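Local coordinates for protein plu4264 (Photorhabdus luminescens subsp. laumondii, PDB 4MV2) that is of unknown function but binds a nickel ion in a cupin fold, at residues Cys39-Glu44 with Glu98-Tyr103. Numbering follows the deposited sequence.
Sequences CIVRPE and EDFHFY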
loop_
_atom_site.group_PDB
_atom_site.type_symbol
_atom_site.label_atom_id
_atom_site.label_comp_id
_atom_site.label_asym_id
_atom_site.label_seq_id
_atom_site.Cartn_x
_atom_site.Cartn_y
_atom_site.Cartn_z
ATOM N N CYS A 39 8.339 1.353 -5.010
ATOM C CA CYS A 39 9.111 2.065 -6.019
ATOM C C CYS A 39 9.992 3.124 -5.379
ATOM O O CYS A 39 9.596 3.807 -4.437
ATOM C CB CYS A 39 8.151 2.776 -6.960
ATOM S SG CYS A 39 7.062 1.658 -7.883
ATOM N N ILE A 40 11.179 3.253 -5.938
ATOM C CA ILE A 40 12.130 4.281 -5.533
ATOM C C ILE A 40 12.570 5.051 -6.743
ATOM O O ILE A 40 13.073 4.491 -7.730
ATOM C CB ILE A 40 13.390 3.727 -4.821
ATOM C CG1 ILE A 40 13.032 2.860 -3.627
ATOM C CG2 ILE A 40 14.259 4.920 -4.391
ATOM C CD1 ILE A 40 14.244 2.153 -3.016
ATOM N N VAL A 41 12.335 6.356 -6.677
ATOM C CA VAL A 41 12.877 7.298 -7.670
ATOM C C VAL A 41 14.146 7.861 -7.054
ATOM O O VAL A 41 14.105 8.524 -6.019
ATOM C CB VAL A 41 11.876 8.375 -8.098
ATOM C CG1 VAL A 41 12.511 9.276 -9.179
ATOM C CG2 VAL A 41 10.584 7.758 -8.630
ATOM N N ARG A 42 15.274 7.569 -7.679
ATOM C CA ARG A 42 16.580 7.886 -7.109
ATOM C C ARG A 42 16.810 9.396 -7.123
ATOM O O ARG A 42 16.152 10.134 -7.855
ATOM C CB ARG A 42 17.648 7.132 -7.888
ATOM C CG ARG A 42 17.509 5.622 -7.775
ATOM C CD ARG A 42 17.636 5.143 -6.349
ATOM N NE ARG A 42 17.535 3.690 -6.241
ATOM C CZ ARG A 42 17.600 3.030 -5.104
ATOM N NH1 ARG A 42 17.745 3.681 -3.960
ATOM N NH2 ARG A 42 17.497 1.696 -5.098
ATOM N N PRO A 43 17.740 9.874 -6.286
ATOM C CA PRO A 43 17.975 11.325 -6.209
ATOM C C PRO A 43 18.263 11.945 -7.572
ATOM O O PRO A 43 19.016 11.377 -8.360
ATOM C CB PRO A 43 19.205 11.406 -5.298
ATOM C CG PRO A 43 19.047 10.221 -4.399
ATOM C CD PRO A 43 18.585 9.146 -5.314
ATOM N N GLU A 44 17.651 13.095 -7.843
ATOM C CA GLU A 44 17.881 13.849 -9.077
ATOM C C GLU A 44 17.582 13.040 -10.313
ATOM O O GLU A 44 18.280 13.140 -11.316
ATOM C CB GLU A 44 19.295 14.444 -9.093
ATOM C CG GLU A 44 19.519 15.374 -7.900
ATOM C CD GLU A 44 20.795 16.171 -7.935
ATOM O OE1 GLU A 44 21.844 15.593 -8.234
ATOM O OE2 GLU A 44 20.724 17.387 -7.693
ATOM N N GLU A 98 17.716 12.946 -1.774
ATOM C CA GLU A 98 17.372 11.715 -1.055
ATOM C C GLU A 98 16.404 10.887 -1.897
ATOM O O GLU A 98 15.564 11.437 -2.621
ATOM C CB GLU A 98 16.665 12.073 0.257
ATOM C CG GLU A 98 17.401 13.023 1.196
ATOM C CD GLU A 98 17.305 14.517 0.824
ATOM O OE1 GLU A 98 16.411 14.976 0.050
ATOM O OE2 GLU A 98 18.147 15.245 1.356
ATOM N N ASP A 99 16.497 9.569 -1.781
ATOM C CA ASP A 99 15.565 8.659 -2.409
ATOM C C ASP A 99 14.120 9.043 -2.130
ATOM O O ASP A 99 13.771 9.425 -1.034
ATOM C CB ASP A 99 15.760 7.257 -1.791
ATOM C CG ASP A 99 16.984 6.519 -2.243
ATOM O OD1 ASP A 99 17.471 6.703 -3.370
ATOM O OD2 ASP A 99 17.441 5.654 -1.451
ATOM N N PHE A 100 13.277 8.888 -3.137
ATOM C CA PHE A 100 11.838 9.074 -3.008
ATOM C C PHE A 100 11.167 7.721 -3.116
ATOM O O PHE A 100 11.325 7.031 -4.114
ATOM C CB PHE A 100 11.279 9.995 -4.076
ATOM C CG PHE A 100 9.795 10.142 -4.000
ATOM C CD1 PHE A 100 9.227 10.873 -2.961
ATOM C CD2 PHE A 100 8.946 9.531 -4.920
ATOM C CE1 PHE A 100 7.869 11.034 -2.868
ATOM C CE2 PHE A 100 7.576 9.705 -4.806
ATOM C CZ PHE A 100 7.061 10.435 -3.787
ATOM N N HIS A 101 10.477 7.312 -2.049
ATOM C CA HIS A 101 9.825 6.019 -1.989
ATOM C C HIS A 101 8.312 6.170 -2.034
ATOM O O HIS A 101 7.735 7.007 -1.321
ATOM C CB HIS A 101 10.123 5.308 -0.665
ATOM C CG HIS A 101 11.549 4.993 -0.396
ATOM N ND1 HIS A 101 11.992 3.694 -0.339
ATOM C CD2 HIS A 101 12.617 5.786 -0.106
ATOM C CE1 HIS A 101 13.271 3.696 -0.023
ATOM N NE2 HIS A 101 13.668 4.953 0.146
ATOM N N PHE A 102 7.660 5.297 -2.794
ATOM C CA PHE A 102 6.193 5.224 -2.770
ATOM C C PHE A 102 5.782 3.807 -3.103
ATOM O O PHE A 102 6.541 3.071 -3.731
ATOM C CB PHE A 102 5.565 6.254 -3.747
ATOM C CG PHE A 102 5.824 5.998 -5.201
ATOM C CD1 PHE A 102 6.996 6.403 -5.802
ATOM C CD2 PHE A 102 4.835 5.439 -6.000
ATOM C CE1 PHE A 102 7.196 6.206 -7.150
ATOM C CE2 PHE A 102 5.055 5.239 -7.316
ATOM C CZ PHE A 102 6.237 5.639 -7.890
ATOM N N TYR A 103 4.572 3.430 -2.696
ATOM C CA TYR A 103 3.973 2.164 -3.066
ATOM C C TYR A 103 2.866 2.462 -4.046
ATOM O O TYR A 103 2.072 3.348 -3.826
ATOM C CB TYR A 103 3.441 1.401 -1.815
ATOM C CG TYR A 103 3.443 -0.088 -2.041
ATOM C CD1 TYR A 103 4.538 -0.845 -1.732
ATOM C CD2 TYR A 103 2.370 -0.740 -2.651
ATOM C CE1 TYR A 103 4.615 -2.222 -2.015
ATOM C CE2 TYR A 103 2.419 -2.084 -2.937
ATOM C CZ TYR A 103 3.552 -2.819 -2.657
ATOM O OH TYR A 103 3.567 -4.139 -2.991
#
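With CG lodged between its backbone N and carbonyl carbon (chi1 67°), Phe102 turns one ring face to Cys39, whose CB sits 3.7 Å from the ring centroid; SG approaches the same ring obliquely. Val41 CG2 reaches the rim of that ring at Phe102 CE1, 4.0 Å away. A bend at chi2 (-61°) folds the Arg42 chain back, so that the guanidinium passes with one face over Ile40 CG2 and points NH1 at Asp99. That salt bridge, 3.1 Å from Arg42 NH1 to Asp99 OD1, is nearly in the guanidinium plane but meets the carboxylate from above its plane, the two groups being turned 60° apart. Ile40 runs alongside His101 and places CG1 over the imidazole face, while Trp38 NE1 hydrogen-bonds His101 ND1. Between the two sets of side chains the antiparallel strands, neighbours in the larger sheet of the cupin barrel, pair through four backbone bonds, two joining Cys39 with Phe102 and two Val41 with Phe100; Val41 N to Phe100 O and Cys39 N to Phe102 O are each 2.8 Å. Cys39, Val41, Phe100 and Phe102 build one apolar face, with the Phe102 side chain about 8 Å from the nickel ion; Ile40 and His101 occupy the other. The salt bridge lies just past one end of the strand pair, where Asp99 at NH1 and Asp20 at NE together offset the charge of Arg42 and probably fix the rotation of its guanidinium.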